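Local coordinates for protein (hdlp (histone deacetylase-like protein)) (PDB 1C3P) that probably acts as a zinc-dependent deacetylase of the histone deacetylase family and may take part in acetoin degradation, at residues A[169-174]-A[187-192]. Residues are numbered along the deposited sequence; the frame is centred on the assembly and turned at random.
Sequences AHHCDG and VLSLHQ
The zinc site of this arginase-like alpha/beta fold, where Asp168, His170 and Asp258 bind the metal in this protein though none is bound in this model, adjoins a contact inside a beta-alpha-beta unit: the loop 169-172, following strand 162-166, runs back, roughly antiparallel, alongside residues 187-192 of strand 185-192, and Ala169 meets Gln192. Ala169 O is gripped twice by one residue. Gln192 N approaches it at 2.8 Å, almost straight, while Gln192 NE2 comes round to the other face of the carbonyl plane at 3.0 Å from Ala169 O. Lys267 N holds the other end of this amide, Gln192 OE1, which fixes the group's rotation. The same NE2 sits over the rim of one face of the His170 imidazole, the amide and ring planes 78° apart. Gln192 is thus a second-shell neighbour of the zinc ligand His170, whose ND1 is hydrogen-bonded to Asp258 in this metal-free model.

Farther along, His171 CB stands over the centre of the His191 ring, a CH-pi contact of 3.5 Å to the ring centroid. With CG placed between the backbone N and carbonyl carbon (chi1 46°), the His191 ring folds back so that its ND1 donates to Gln192 O, 3.3 Å away and close to the ring plane. Replacing His191 by an alanine is likely to leave Gln192 O without the ND1 donor and open a gap beneath His171 CB. A water accepts from His171 N and donates to Gln192 O. At the other end, just ahead of helix 173-179, the N-cap Cys172 lays SG against Ser189 CB at 3.6 Å and Val187 CG1 at 3.7 Å.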
ATOM      1  N   ALA A 169       1.287   4.577   5.987  1.00 14.11           N
ATOM      2  CA  ALA A 169       1.871   5.543   6.927  1.00 19.61           C
ATOM      3  C   ALA A 169       2.985   6.400   6.316  1.00 18.23           C
ATOM      4  O   ALA A 169       3.552   7.257   6.992  1.00 17.20           O
ATOM      5  CB  ALA A 169       2.399   4.807   8.192  1.00 13.56           C
ATOM      6  N   HIS A 170       3.311   6.152   5.047  1.00 16.53           N
ATOM      7  CA  HIS A 170       4.329   6.947   4.364  1.00 17.51           C
ATOM      8  C   HIS A 170       3.708   7.551   3.113  1.00 16.72           C
ATOM      9  O   HIS A 170       2.831   6.950   2.492  1.00 15.92           O
ATOM     10  CB  HIS A 170       5.545   6.098   3.959  1.00 22.32           C
ATOM     11  CG  HIS A 170       6.280   5.496   5.113  1.00 25.38           C
ATOM     12  ND1 HIS A 170       5.877   4.334   5.735  1.00 18.17           N
ATOM     13  CD2 HIS A 170       7.383   5.918   5.777  1.00 19.33           C
ATOM     14  CE1 HIS A 170       6.702   4.065   6.731  1.00 30.34           C
ATOM     15  NE2 HIS A 170       7.624   5.011   6.779  1.00 17.51           N
ATOM     16  N   HIS A 171       4.179   8.739   2.740  1.00 15.28           N
ATOM     17  CA  HIS A 171       3.687   9.462   1.569  1.00 12.53           C
ATOM     18  C   HIS A 171       3.989   8.773   0.231  1.00 15.55           C
ATOM     19  O   HIS A 171       5.094   8.274   0.012  1.00 17.03           O
ATOM     20  CB  HIS A 171       4.290  10.878   1.604  1.00 14.09           C
ATOM     21  CG  HIS A 171       4.086  11.684   0.358  1.00 17.27           C
ATOM     22  ND1 HIS A 171       2.842  12.028  -0.125  1.00 26.73           N
ATOM     23  CD2 HIS A 171       4.985  12.246  -0.489  1.00 12.48           C
ATOM     24  CE1 HIS A 171       2.984  12.760  -1.216  1.00 15.98           C
ATOM     25  NE2 HIS A 171       4.275  12.908  -1.457  1.00 20.03           N
ATOM     26  N   CYS A 172       2.995   8.737  -0.654  1.00 14.33           N
ATOM     27  CA  CYS A 172       3.146   8.154  -1.990  1.00 13.65           C
ATOM     28  C   CYS A 172       3.839   9.187  -2.886  1.00 16.52           C
ATOM     29  O   CYS A 172       3.250   9.696  -3.843  1.00 14.95           O
ATOM     30  CB  CYS A 172       1.763   7.805  -2.573  1.00 12.99           C
ATOM     31  SG  CYS A 172       0.505   9.108  -2.386  1.00 17.17           S
ATOM     32  N   ASP A 173       5.103   9.480  -2.600  1.00 15.42           N
ATOM     33  CA  ASP A 173       5.801  10.492  -3.378  1.00 14.75           C
ATOM     34  C   ASP A 173       5.901  10.166  -4.863  1.00 16.39           C
ATOM     35  O   ASP A 173       5.814  11.061  -5.707  1.00 16.48           O
ATOM     36  CB  ASP A 173       7.188  10.792  -2.779  1.00 17.73           C
ATOM     37  CG  ASP A 173       8.054   9.559  -2.599  1.00 22.84           C
ATOM     38  OD1 ASP A 173       9.244   9.740  -2.246  1.00 18.68           O
ATOM     39  OD2 ASP A 173       7.572   8.423  -2.792  1.00 15.34           O
ATOM     40  N   GLY A 174       6.058   8.881  -5.174  1.00 15.58           N
ATOM     41  CA  GLY A 174       6.115   8.446  -6.552  1.00 13.97           C
ATOM     42  C   GLY A 174       4.796   8.758  -7.249  1.00 18.44           C
ATOM     43  O   GLY A 174       4.797   9.324  -8.339  1.00 15.48           O
ATOM     44  N   VAL A 187      -4.901  12.842  -6.066  1.00 19.67           N
ATOM     45  CA  VAL A 187      -4.225  11.964  -5.127  1.00 17.74           C
ATOM     46  C   VAL A 187      -4.387  12.493  -3.716  1.00 18.46           C
ATOM     47  O   VAL A 187      -4.134  13.663  -3.458  1.00 20.64           O
ATOM     48  CB  VAL A 187      -2.689  11.860  -5.442  1.00 18.65           C
ATOM     49  CG1 VAL A 187      -1.976  11.010  -4.382  1.00 17.31           C
ATOM     50  CG2 VAL A 187      -2.476  11.271  -6.826  1.00 16.65           C
ATOM     51  N   LEU A 188      -4.836  11.626  -2.820  1.00 14.42           N
ATOM     52  CA  LEU A 188      -4.983  11.964  -1.412  1.00 16.68           C
ATOM     53  C   LEU A 188      -4.120  11.016  -0.616  1.00 20.01           C
ATOM     54  O   LEU A 188      -4.217   9.793  -0.762  1.00 18.86           O
ATOM     55  CB  LEU A 188      -6.427  11.801  -0.932  1.00 13.98           C
ATOM     56  CG  LEU A 188      -6.659  11.739   0.595  1.00 13.66           C
ATOM     57  CD1 LEU A 188      -6.246  13.039   1.282  1.00 15.55           C
ATOM     58  CD2 LEU A 188      -8.128  11.455   0.867  1.00 16.40           C
ATOM     59  N   SER A 189      -3.255  11.556   0.221  1.00 14.46           N
ATOM     60  CA  SER A 189      -2.449  10.676   1.052  1.00 14.56           C
ATOM     61  C   SER A 189      -2.426  11.119   2.490  1.00 15.24           C
ATOM     62  O   SER A 189      -2.226  12.288   2.763  1.00 21.46           O
ATOM     63  CB  SER A 189      -0.996  10.617   0.565  1.00 15.55           C
ATOM     64  OG  SER A 189      -0.282   9.751   1.430  1.00 14.09           O
ATOM     65  N   LEU A 190      -2.654  10.195   3.417  1.00 14.92           N
ATOM     66  CA  LEU A 190      -2.511  10.531   4.826  1.00 15.54           C
ATOM     67  C   LEU A 190      -1.193   9.811   5.131  1.00 14.31           C
ATOM     68  O   LEU A 190      -0.965   8.714   4.637  1.00 15.43           O
ATOM     69  CB  LEU A 190      -3.602   9.936   5.728  1.00 21.02           C
ATOM     70  CG  LEU A 190      -5.107   9.993   5.476  1.00 30.17           C
ATOM     71  CD1 LEU A 190      -5.794  10.006   6.834  1.00 19.75           C
ATOM     72  CD2 LEU A 190      -5.503  11.182   4.676  1.00 19.08           C
ATOM     73  N   HIS A 191      -0.333  10.403   5.945  1.00 16.88           N
ATOM     74  CA  HIS A 191       0.948   9.771   6.228  1.00 14.34           C
ATOM     75  C   HIS A 191       1.699  10.486   7.343  1.00 16.19           C
ATOM     76  O   HIS A 191       1.302  11.577   7.761  1.00 16.73           O
ATOM     77  CB  HIS A 191       1.774   9.760   4.938  1.00 17.34           C
ATOM     78  CG  HIS A 191       1.760  11.078   4.216  1.00 14.27           C
ATOM     79  ND1 HIS A 191       2.502  12.171   4.619  1.00 21.22           N
ATOM     80  CD2 HIS A 191       1.036  11.490   3.149  1.00  9.60           C
ATOM     81  CE1 HIS A 191       2.237  13.198   3.828  1.00 17.22           C
ATOM     82  NE2 HIS A 191       1.352  12.810   2.927  1.00 20.70           N
ATOM     83  N   GLN A 192       2.749   9.842   7.857  1.00 14.78           N
ATOM     84  CA  GLN A 192       3.577  10.456   8.905  1.00 16.33           C
ATOM     85  C   GLN A 192       4.177  11.684   8.256  1.00 15.06           C
ATOM     86  O   GLN A 192       4.563  11.637   7.088  1.00 19.23           O
ATOM     87  CB  GLN A 192       4.731   9.543   9.317  1.00 17.07           C
ATOM     88  CG  GLN A 192       4.332   8.207   9.879  1.00 18.15           C
ATOM     89  CD  GLN A 192       5.523   7.281   9.958  1.00 14.74           C
ATOM     90  OE1 GLN A 192       6.283   7.282  10.945  1.00 20.46           O
ATOM     91  NE2 GLN A 192       5.735   6.519   8.887  1.00 13.44           N
TER
HETATM   92  O   HOH W   1       5.671   9.961   4.938  1.00 18.81           O